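Local structure of GTPase activator-like protein (Chaetomium thermophilum, 6SSH) at residues K176-L180 with K181-S185. The protein probably acts as a GTPase activator, the present chain being the Rap/Ran-GAP domain of a longer TSC2 (tuberin) protein. Sequence-based numbering, arbitrary orientation.
Sequences KIISL and KALPS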
loop_
_atom_site.group_PDB
_atom_site.type_symbol
_atom_site.label_atom_id
_atom_site.label_comp_id
_atom_site.label_asym_id
_atom_site.label_seq_id
_atom_site.Cartn_x
_atom_site.Cartn_y
_atom_site.Cartn_z
ATOM N N LYS A 176 7.755 11.238 10.232
ATOM C CA LYS A 176 7.135 11.252 11.567
ATOM C C LYS A 176 7.260 9.874 12.167
ATOM O O LYS A 176 7.123 8.875 11.458
ATOM C CB LYS A 176 5.656 11.602 11.489
ATOM N N ILE A 177 7.555 9.778 13.440
ATOM C CA ILE A 177 7.583 8.549 14.175
ATOM C C ILE A 177 6.198 8.216 14.682
ATOM O O ILE A 177 5.564 9.065 15.324
ATOM C CB ILE A 177 8.662 8.558 15.292
ATOM C CG1 ILE A 177 8.833 7.150 15.856
ATOM C CG2 ILE A 177 8.384 9.586 16.405
ATOM C CD1 ILE A 177 10.115 6.941 16.652
ATOM N N ILE A 178 5.750 6.993 14.436
ATOM C CA ILE A 178 4.337 6.601 14.687
ATOM C C ILE A 178 4.366 5.220 15.303
ATOM O O ILE A 178 5.085 4.334 14.819
ATOM C CB ILE A 178 3.543 6.557 13.354
ATOM C CG1 ILE A 178 3.563 7.887 12.606
ATOM C CG2 ILE A 178 2.137 6.107 13.568
ATOM C CD1 ILE A 178 2.862 8.981 13.278
ATOM N N SER A 179 3.576 4.982 16.366
ATOM C CA SER A 179 3.534 3.657 16.960
ATOM C C SER A 179 2.800 2.693 16.017
ATOM O O SER A 179 1.966 3.096 15.198
ATOM C CB SER A 179 2.871 3.679 18.330
ATOM O OG SER A 179 1.456 3.881 18.156
ATOM N N LEU A 180 3.087 1.409 16.170
ATOM C CA LEU A 180 2.322 0.406 15.419
ATOM C C LEU A 180 0.846 0.490 15.748
ATOM O O LEU A 180 0.067 0.285 14.827
ATOM C CB LEU A 180 2.820 -1.016 15.712
ATOM C CG LEU A 180 4.208 -1.303 15.164
ATOM C CD1 LEU A 180 4.647 -2.710 15.570
ATOM C CD2 LEU A 180 4.264 -1.142 13.671
ATOM N N LYS A 181 0.470 0.787 16.989
ATOM C CA LYS A 181 -0.964 0.934 17.303
ATOM C C LYS A 181 -1.627 2.056 16.539
ATOM O O LYS A 181 -2.747 1.903 16.067
ATOM C CB LYS A 181 -1.138 1.150 18.804
ATOM C CG LYS A 181 -2.603 1.124 19.284
ATOM C CD LYS A 181 -2.696 1.381 20.787
ATOM C CE LYS A 181 -4.136 1.217 21.290
ATOM N NZ LYS A 181 -4.729 -0.105 20.918
ATOM N N ALA A 182 -0.972 3.190 16.404
ATOM C CA ALA A 182 -1.527 4.342 15.718
ATOM C C ALA A 182 -1.422 4.274 14.220
ATOM O O ALA A 182 -2.090 5.027 13.488
ATOM C CB ALA A 182 -0.842 5.588 16.192
ATOM N N LEU A 183 -0.591 3.370 13.749
ATOM C CA LEU A 183 -0.195 3.358 12.343
ATOM C C LEU A 183 -1.322 3.172 11.320
ATOM O O LEU A 183 -1.376 3.918 10.360
ATOM C CB LEU A 183 0.942 2.356 12.158
ATOM C CG LEU A 183 1.505 2.349 10.739
ATOM C CD1 LEU A 183 2.197 3.710 10.416
ATOM C CD2 LEU A 183 2.481 1.149 10.610
ATOM N N PRO A 184 -2.200 2.176 11.514
ATOM C CA PRO A 184 -3.161 2.004 10.418
ATOM C C PRO A 184 -4.103 3.201 10.252
ATOM O O PRO A 184 -4.389 3.594 9.110
ATOM C CB PRO A 184 -3.984 0.787 10.864
ATOM C CG PRO A 184 -3.232 0.127 11.955
ATOM C CD PRO A 184 -2.235 1.098 12.511
ATOM N N SER A 185 -4.603 3.789 11.315
ATOM C CA SER A 185 -5.470 4.949 11.154
ATOM C C SER A 185 -4.719 6.136 10.568
ATOM O O SER A 185 -5.285 6.910 9.770
ATOM C CB SER A 185 -6.186 5.298 12.454
ATOM O OG SER A 185 -5.279 5.675 13.448
#
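From Ser-179 to Leu-183 the chain leaves the edge strand and turns into the helical run: Leu-180 and Lys-181 already have helical backbone angles, and 180-183 makes a type I turn, closed by a weak bond of 3.3 Å from Leu-183 N to Leu-180 O. Ser-179 reinforces the bend with its side chain. Its hydroxyl stands between its own backbone N and carbonyl carbon (chi1 72°), where OG accepts the N-H of Ala-182 at 3.1 Å, as a serine at a helix N-terminus often does for the amide three residues on. The N-H...O angle is 157°, fairly straight. This side-chain bond holds an amide at the start of the helical run, where an N-H has no preceding turn to bond to. One residue further on than Leu-183, Pro-184 has no N-H to offer; its ring CD lies 3.4 Å from Leu-180 O instead, beside the carbonyl that takes the weak bond.

Leu-183 makes most of the apolar contact. Its CB points toward the preceding residues, and beyond CG the two methyls part: CD1 comes to 4.0 Å from CG2 of Ile-178, while CD2 meets CD2 of Leu-180 at 4.2 Å. The same Ile-178 methyl lies closest to the backbone, 3.8 Å from Leu-183 CA, and also touches CB of Ala-182, at 4.0 Å, so it links the strand to the turn. Lys-181 leads away from the bend, extended as far as CE, and touches Asp-151 and Glu-152; its backbone also bonds to Asp-151.

All this is a strand-to-helix corner at the rim of the sheet. Strand 176-179, outermost within this chain, runs antiparallel to strand 155-162, with backbone hydrogen bonds from Lys-176 to Val-158 and Ile-178 to Val-156. Helix 183-201 leads on from here over that sheet, with the buried Leu-183 settled on Val-156, Val-158 and Phe-33 of helix 28-37.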